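Local coordinates for protein metallo-beta-lactamase (Serratia marcescens, PDB 5AYA) that probably hydrolyses the amide bond of beta-lactam antibiotics with two zinc ions, and here binds the thiol inhibitor L-captopril, whose sulfur bridges both metals, at residues His72-His77 and Gly149-Gly154; Asp111-Ser116 and Thr177-Asp182; Ala173-Ala178 and Ala213-Val218. All coordinates share one frame; numbering follows the deposited sequence.

Contact 1 (His72-His77 and Gly149-Gly154); sequences HSHEDH and GHTEGG. With ZN (zinc ion), chain B; ZN (zinc ion), chain C; NA (sodium ion), chain E; X8Z (L-captopril), chain H.
H72, first in the segment, meets H150 and T151 at once. A first torsion of 73° sets its CG between the backbone N and the carbonyl carbon and brings NE2 to the first zinc, while ND1 is hydrogen-bonded to D174. The edge of H150 approaches the face of the H72 ring, the planes at 69° in an edge-to-face pair, and H72 CB lies 3.3 Å from T151 OG1, whose polar partner is N98. H74 puts ND1 on the same zinc at 2.1 Å and is hydrogen-bonded through NE2 to D111. T151 CG2 comes within 3.6 Å of H74 NE2. The third protein ligand is H150 NE2, 2.0 Å from the zinc; H74 ND1 and H150 NE2 lie 3.3 Å apart because both bind this metal, and they are not hydrogen-bonded. H150 ND1 is hydrogen-bonded to T177 O, which would hold the ring's rotation. D76 and H77 do not touch 149-154; D76 OD2 and H77 NE2 hold the second zinc, which H215 also binds. The sulfur of bound captopril joins the two sites, 2.3 Å from the first zinc. This is the HxHxDH signature of the metallo-beta-lactamase superfamily, worked out in atoms. H74 is the N-cap of helix 75-78, the loop 149-154 links strands 140-146 and 155-163, and helix 96-104 packs against H72 and S73.

Contact 2 (Asp111-Ser116 and Thr177-Asp182); sequences DPQFGS and TAVSAD. With X8Z (L-captopril), chain H.
A181 N donates to P112 O across the contact at 2.7 Å with an N-H...O angle of 167°, although the donor sits 38° above the carbonyl plane rather than on a lone pair. The carbonyl is presented by a tight local fold: D111 to F114 make a type I beta turn, and D111 OD2 accepts from Q113 N at 3.1 Å in an Asx turn. The same oxygen is hydrogen-bonded to the zinc ligand H74, which ties this turn to the metal site. A water bridges the segments, accepting weakly from Q113 NE2 and donating to V179 O. Packing supplies the rest. P112 CB and S180 CB press together at 3.4 Å, closer than ordinary van der Waals contact, and the methyl of A181 meets CB of the poorly ordered S116 near the surface. The Q113 chain runs extended beyond CG (chi2 -173°), its CG 3.7 Å from S180 CA. That reach carries NE2 to within 3.4 Å of V179 CG2, the two side chains lying alongside and pointing the same way. Ligand contacts come from the second segment: T177 OG1 donates to captopril O1 at 2.8 Å, and V179 CG2 lies 3.8 Å from its methyl carbon C3. T177, V179 and Q113 thus line one side of the active-site pocket, consistent with the superfamily fold, in which loops at the sheet ends carry the zinc centre.

Contact 3 (Ala173-Ala178 and Ala213-Val218); sequences ADSLTA and AAHPEV. With ZN (zinc ion), chain C; X8Z (L-captopril), chain H.
A173 O receives A214 N at 3.0 Å, the donor lying nearly along the C=O axis (165° at the oxygen). The bond accompanies a parallel bridge of A173 with A213, where strand 166-173 meets strand 210-213 at the border of the five-stranded sheet. With helix 190-205 between them in sequence, these parallel neighbours make a beta-alpha-beta crossover, and both segments leave the sheet here toward the zinc site. Just past the bridge, the methyl of A214 points toward the other segment and sits 3.7 Å from A173 O. S175 OG then lies near the plane of the H215 ring, at its edge, 4.1 Å from CD2; a chi1 of -42° turns the hydroxyl beside its backbone N. A water accepts from H215 N at 3.3 Å and pairs weakly with S175 OG, so the backbone of one segment and a hydroxyl of the other share it. H215 itself binds the second zinc through NE2, completing the protein ligands supplied by D76 and H77, and its ring meets that of H77. Captopril lies over one face of the imidazole, with its amide N 3.5 Å above the ring plane. The turn after H215 is fixed by V218 N donating to H215 O at 2.8 Å, at the start of a 3-10 segment. On that turn the bent side chain of E217 brings OE2 to 3.5 Å from captopril C7, a ring carbon of its proline part.

Overall arrangement
All three contacts touch one captopril molecule. The centres of contacts 1 and 2 are about 10 Å apart, those of contacts 1 and 3 about 11 Å, and those of contacts 2 and 3 about 15 Å. Along the chain, contacts 1 and 2 alternate, contact 3 follows contact 1, and T177 and A178 belong to both 2 and 3. Contact 1 joins loops of the two sheets, contact 2 the loop between helix 96-104 and strand 126-129 to that between strand 166-173 and helix 190-205, and contact 3 begins at the ends of strands 166-173 and 210-213. D111, T177 and D174 are hydrogen-bonded to the three histidines of the first zinc and so would orient them. Loops distant in sequence thus assemble the dinuclear site.

Contact 1 (His72-His77 and Gly149-Gly154)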
# COMPACT_ATOMS: atom_id res chain seq x y z
N HIS A 72 0.65 5.47 0.87
CA HIS A 72 1.04 6.88 0.73
C HIS A 72 0.35 7.63 -0.42
O HIS A 72 -0.20 7.02 -1.35
CB HIS A 72 2.55 6.99 0.59
CG HIS A 72 3.05 6.55 -0.74
ND1 HIS A 72 3.48 5.26 -0.99
CD2 HIS A 72 3.19 7.22 -1.91
CE1 HIS A 72 3.79 5.14 -2.27
NE2 HIS A 72 3.66 6.33 -2.83
N SER A 73 0.51 8.96 -0.42
CA SER A 73 -0.40 9.87 -1.12
C SER A 73 0.20 10.36 -2.42
O SER A 73 0.27 11.56 -2.68
CB SER A 73 -0.73 11.08 -0.23
OG SER A 73 0.45 11.62 0.35
N HIS A 74 0.71 9.43 -3.22
CA HIS A 74 0.97 9.69 -4.62
C HIS A 74 -0.17 9.15 -5.45
O HIS A 74 -0.83 8.18 -5.04
CB HIS A 74 2.25 9.04 -5.07
CG HIS A 74 3.46 9.67 -4.48
ND1 HIS A 74 4.71 9.12 -4.60
CD2 HIS A 74 3.61 10.83 -3.81
CE1 HIS A 74 5.58 9.89 -3.98
NE2 HIS A 74 4.94 10.94 -3.50
N GLU A 75 -0.38 9.79 -6.60
CA GLU A 75 -1.56 9.58 -7.45
C GLU A 75 -1.82 8.10 -7.79
O GLU A 75 -2.97 7.63 -7.75
CB GLU A 75 -1.41 10.41 -8.73
CG GLU A 75 -0.18 10.05 -9.58
CD GLU A 75 0.01 10.98 -10.79
OE1 GLU A 75 -0.93 11.71 -11.16
OE2 GLU A 75 1.12 10.93 -11.39
N ASP A 76 -0.75 7.37 -8.06
CA ASP A 76 -0.84 5.98 -8.50
C ASP A 76 -1.36 4.98 -7.44
O ASP A 76 -1.79 3.88 -7.82
CB ASP A 76 0.50 5.50 -9.10
CG ASP A 76 1.67 5.57 -8.12
OD1 ASP A 76 1.69 6.46 -7.24
OD2 ASP A 76 2.63 4.81 -8.33
N HIS A 77 -1.35 5.36 -6.15
CA HIS A 77 -1.93 4.53 -5.08
C HIS A 77 -3.19 5.13 -4.52
O HIS A 77 -4.05 4.42 -3.99
CB HIS A 77 -0.94 4.36 -3.93
CG HIS A 77 0.42 3.94 -4.37
ND1 HIS A 77 0.69 2.66 -4.81
CD2 HIS A 77 1.54 4.66 -4.58
CE1 HIS A 77 1.95 2.60 -5.19
NE2 HIS A 77 2.47 3.82 -5.13
N GLY A 149 9.57 8.63 4.66
CA GLY A 149 10.74 8.77 3.80
C GLY A 149 10.40 9.11 2.36
O GLY A 149 10.86 10.12 1.82
N HIS A 150 9.70 8.18 1.70
CA HIS A 150 9.23 8.34 0.33
C HIS A 150 8.15 9.41 0.35
O HIS A 150 8.00 10.17 -0.61
CB HIS A 150 8.71 6.96 -0.19
CG HIS A 150 8.15 6.99 -1.59
ND1 HIS A 150 8.91 6.66 -2.69
CD2 HIS A 150 6.87 7.10 -2.04
CE1 HIS A 150 8.15 6.67 -3.77
NE2 HIS A 150 6.91 6.94 -3.41
N THR A 151 7.33 9.36 1.41
CA THR A 151 6.43 10.45 1.79
C THR A 151 6.52 10.57 3.31
O THR A 151 6.94 9.61 3.98
CB THR A 151 4.95 10.18 1.44
OG1 THR A 151 4.46 9.07 2.22
CG2 THR A 151 4.75 9.91 -0.06
N GLU A 152 6.08 11.70 3.85
CA GLU A 152 6.17 11.97 5.29
C GLU A 152 5.14 11.13 6.04
O GLU A 152 5.42 10.62 7.12
CB GLU A 152 5.91 13.45 5.56
CG GLU A 152 6.48 13.97 6.87
CD GLU A 152 6.15 15.43 7.12
OE1 GLU A 152 6.06 16.21 6.13
OE2 GLU A 152 5.97 15.81 8.30
N GLY A 153 3.99 10.89 5.41
CA GLY A 153 2.92 10.16 6.08
C GLY A 153 2.76 8.70 5.69
O GLY A 153 1.73 8.11 5.97
N GLY A 154 3.81 8.08 5.17
CA GLY A 154 3.74 6.73 4.64
C GLY A 154 3.45 5.72 5.72
O GLY A 154 4.03 5.79 6.82
ZN ZN B . 5.08 7.06 -4.28
ZN ZN C . 3.71 4.25 -6.71
NA NA E . -0.60 6.69 4.86
O1 X8Z H . 8.72 2.98 -6.13
C4 X8Z H . 8.22 3.21 -7.23
C2 X8Z H . 7.34 4.42 -7.41
C1 X8Z H . 6.73 4.72 -6.06
S X8Z H . 5.35 5.87 -6.18
C3 X8Z H . 8.08 5.62 -8.00
N X8Z H . 8.34 2.41 -8.30
C8 X8Z H . 9.01 1.11 -8.23
C9 X8Z H . 10.44 1.20 -7.83
O3 X8Z H . 11.16 2.23 -8.28
O2 X8Z H . 10.97 0.32 -7.16
C5 X8Z H . 7.83 2.69 -9.65
C6 X8Z H . 8.15 1.46 -10.50
C7 X8Z H . 8.96 0.51 -9.63
O HOH W 1 -1.13 8.38 2.60

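Contact 2 (Asp111-Ser116 and Thr177-Asp182)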
# COMPACT_ATOMS: atom_id res chain seq x y z
N ASP A 111 6.93 17.00 -0.16
CA ASP A 111 6.94 15.73 -0.88
C ASP A 111 8.04 15.70 -1.95
O ASP A 111 8.21 16.66 -2.72
CB ASP A 111 5.57 15.49 -1.53
CG ASP A 111 5.31 14.01 -1.82
OD1 ASP A 111 4.83 13.31 -0.90
OD2 ASP A 111 5.61 13.54 -2.94
N PRO A 112 8.85 14.63 -1.97
CA PRO A 112 9.85 14.66 -3.00
C PRO A 112 9.28 14.75 -4.43
O PRO A 112 9.93 15.32 -5.31
CB PRO A 112 10.63 13.37 -2.77
CG PRO A 112 10.50 13.11 -1.31
CD PRO A 112 9.19 13.69 -0.88
N GLN A 113 8.06 14.28 -4.65
CA GLN A 113 7.44 14.32 -5.99
C GLN A 113 6.36 15.39 -6.12
O GLN A 113 5.56 15.34 -7.05
CB GLN A 113 6.88 12.95 -6.35
CG GLN A 113 7.95 11.87 -6.41
CD GLN A 113 7.43 10.55 -6.92
OE1 GLN A 113 6.45 10.51 -7.66
NE2 GLN A 113 8.03 9.46 -6.48
N PHE A 114 6.37 16.37 -5.21
CA PHE A 114 5.75 17.66 -5.48
C PHE A 114 6.04 18.09 -6.91
O PHE A 114 7.18 18.00 -7.36
CB PHE A 114 6.29 18.74 -4.54
CG PHE A 114 5.63 20.08 -4.72
CD1 PHE A 114 4.36 20.32 -4.23
CD2 PHE A 114 6.27 21.08 -5.44
CE1 PHE A 114 3.75 21.54 -4.40
CE2 PHE A 114 5.66 22.31 -5.62
CZ PHE A 114 4.40 22.54 -5.11
N GLY A 115 4.99 18.51 -7.62
CA GLY A 115 5.13 18.99 -9.00
C GLY A 115 5.26 17.88 -10.03
O GLY A 115 4.47 17.82 -10.97
N SER A 116 6.29 17.04 -9.87
CA SER A 116 6.55 15.93 -10.79
C SER A 116 5.36 15.00 -10.93
O SER A 116 5.05 14.55 -12.04
CB SER A 116 7.78 15.12 -10.34
OG SER A 116 7.43 14.09 -9.43
N THR A 177 11.35 3.83 -1.58
CA THR A 177 12.23 4.29 -2.65
C THR A 177 12.54 5.79 -2.55
O THR A 177 11.62 6.62 -2.42
CB THR A 177 11.66 3.93 -4.05
OG1 THR A 177 10.27 4.26 -4.14
CG2 THR A 177 11.85 2.45 -4.31
N ALA A 178 13.83 6.12 -2.51
CA ALA A 178 14.31 7.49 -2.70
C ALA A 178 14.12 7.94 -4.16
O ALA A 178 14.98 7.74 -5.02
CB ALA A 178 15.77 7.59 -2.30
N VAL A 179 12.96 8.49 -4.46
CA VAL A 179 12.73 9.07 -5.77
C VAL A 179 11.93 10.33 -5.59
O VAL A 179 11.24 10.49 -4.58
CB VAL A 179 11.97 8.11 -6.71
CG1 VAL A 179 12.90 7.01 -7.20
CG2 VAL A 179 10.75 7.53 -6.02
N SER A 180 12.03 11.24 -6.55
CA SER A 180 11.56 12.60 -6.36
C SER A 180 11.32 13.28 -7.71
O SER A 180 11.39 12.64 -8.75
CB SER A 180 12.60 13.39 -5.54
OG SER A 180 13.83 13.46 -6.23
N ALA A 181 10.99 14.56 -7.68
CA ALA A 181 11.08 15.39 -8.88
C ALA A 181 12.56 15.61 -9.22
O ALA A 181 13.45 15.34 -8.40
CB ALA A 181 10.36 16.72 -8.67
N ASP A 182 12.81 15.96 -10.48
CA ASP A 182 14.15 16.35 -10.94
C ASP A 182 14.73 17.53 -10.14
O ASP A 182 15.94 17.63 -9.96
CB ASP A 182 14.10 16.75 -12.42
CG ASP A 182 13.87 15.56 -13.33
OD1 ASP A 182 12.83 14.88 -13.18
OD2 ASP A 182 14.74 15.29 -14.19
O1 X8Z H . 8.72 2.98 -6.13
C4 X8Z H . 8.22 3.21 -7.23
C2 X8Z H . 7.34 4.42 -7.41
C1 X8Z H . 6.73 4.72 -6.06
S X8Z H . 5.35 5.87 -6.18
C3 X8Z H . 8.08 5.62 -8.00
N X8Z H . 8.34 2.41 -8.30
C8 X8Z H . 9.01 1.11 -8.23
C9 X8Z H . 10.44 1.20 -7.83
O3 X8Z H . 11.16 2.23 -8.28
O2 X8Z H . 10.97 0.32 -7.16
C5 X8Z H . 7.83 2.69 -9.65
C6 X8Z H . 8.15 1.46 -10.50
C7 X8Z H . 8.96 0.51 -9.63
O HOH W 2 9.02 10.10 -3.39

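Contact 3 (Ala173-Ala178 and Ala213-Val218)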
# COMPACT_ATOMS: atom_id res chain seq x y z
N ALA A 173 3.42 -3.60 2.09
CA ALA A 173 4.60 -2.78 2.29
C ALA A 173 4.51 -1.52 1.46
O ALA A 173 4.34 -1.57 0.24
CB ALA A 173 5.86 -3.55 1.91
N ASP A 174 4.62 -0.38 2.14
CA ASP A 174 4.71 0.92 1.48
C ASP A 174 6.01 1.01 0.70
O ASP A 174 6.94 0.26 0.97
CB ASP A 174 4.64 2.04 2.51
CG ASP A 174 4.24 3.39 1.89
OD1 ASP A 174 3.78 3.42 0.73
OD2 ASP A 174 4.46 4.42 2.55
N SER A 175 6.06 1.93 -0.26
CA SER A 175 7.30 2.17 -1.02
C SER A 175 8.35 2.78 -0.11
O SER A 175 8.07 3.71 0.65
CB SER A 175 7.06 3.09 -2.24
OG SER A 175 5.87 2.74 -2.92
N LEU A 176 9.57 2.28 -0.25
CA LEU A 176 10.73 2.74 0.50
C LEU A 176 11.80 3.34 -0.44
O LEU A 176 12.97 3.47 -0.05
CB LEU A 176 11.32 1.57 1.28
CG LEU A 176 10.35 0.84 2.25
CD1 LEU A 176 11.03 -0.39 2.83
CD2 LEU A 176 9.87 1.79 3.34
N THR A 177 11.35 3.83 -1.58
CA THR A 177 12.23 4.29 -2.65
C THR A 177 12.54 5.79 -2.55
O THR A 177 11.62 6.62 -2.42
CB THR A 177 11.66 3.93 -4.05
OG1 THR A 177 10.27 4.26 -4.14
CG2 THR A 177 11.85 2.45 -4.31
N ALA A 178 13.83 6.12 -2.51
CA ALA A 178 14.31 7.49 -2.70
C ALA A 178 14.12 7.94 -4.16
O ALA A 178 14.98 7.74 -5.02
CB ALA A 178 15.77 7.59 -2.30
N ALA A 213 3.92 -5.82 -1.92
CA ALA A 213 4.47 -4.47 -2.12
C ALA A 213 3.50 -3.60 -2.91
O ALA A 213 2.76 -4.09 -3.76
CB ALA A 213 5.82 -4.55 -2.80
N ALA A 214 3.48 -2.32 -2.58
CA ALA A 214 2.56 -1.38 -3.23
C ALA A 214 2.72 -1.48 -4.75
O ALA A 214 1.73 -1.62 -5.49
CB ALA A 214 2.82 0.04 -2.75
N HIS A 215 3.96 -1.44 -5.20
CA HIS A 215 4.32 -1.94 -6.53
C HIS A 215 4.59 -3.46 -6.51
O HIS A 215 5.63 -3.92 -6.02
CB HIS A 215 5.52 -1.16 -7.11
CG HIS A 215 5.20 0.27 -7.45
ND1 HIS A 215 4.52 0.64 -8.59
CD2 HIS A 215 5.37 1.41 -6.73
CE1 HIS A 215 4.30 1.94 -8.57
NE2 HIS A 215 4.81 2.43 -7.46
N PRO A 216 3.68 -4.24 -7.11
CA PRO A 216 3.55 -5.66 -6.83
C PRO A 216 4.73 -6.48 -7.30
O PRO A 216 5.12 -7.42 -6.62
CB PRO A 216 2.25 -6.07 -7.54
CG PRO A 216 1.88 -4.90 -8.41
CD PRO A 216 2.45 -3.70 -7.73
N GLU A 217 5.43 -6.01 -8.32
CA GLU A 217 6.65 -6.69 -8.76
C GLU A 217 7.81 -6.58 -7.78
O GLU A 217 8.71 -7.41 -7.81
CB GLU A 217 7.06 -6.19 -10.16
CG GLU A 217 7.78 -4.85 -10.20
CD GLU A 217 6.85 -3.68 -10.02
OE1 GLU A 217 5.62 -3.85 -10.14
OE2 GLU A 217 7.36 -2.57 -9.73
N VAL A 218 7.73 -5.66 -6.83
CA VAL A 218 8.82 -5.45 -5.88
C VAL A 218 8.98 -6.67 -4.96
O VAL A 218 10.05 -6.87 -4.38
CB VAL A 218 8.59 -4.17 -5.03
CG1 VAL A 218 9.65 -4.04 -3.94
CG2 VAL A 218 8.59 -2.92 -5.91
ZN ZN C . 3.71 4.25 -6.71
O1 X8Z H . 8.72 2.98 -6.13
C4 X8Z H . 8.22 3.21 -7.23
C2 X8Z H . 7.34 4.42 -7.41
C1 X8Z H . 6.73 4.72 -6.06
S X8Z H . 5.35 5.87 -6.18
C3 X8Z H . 8.08 5.62 -8.00
N X8Z H . 8.34 2.41 -8.30
C8 X8Z H . 9.01 1.11 -8.23
C9 X8Z H . 10.44 1.20 -7.83
O3 X8Z H . 11.16 2.23 -8.28
O2 X8Z H . 10.97 0.32 -7.16
C5 X8Z H . 7.83 2.69 -9.65
C6 X8Z H . 8.15 1.46 -10.50
C7 X8Z H . 8.96 0.51 -9.63
O HOH W 3 6.58 -0.53 -3.43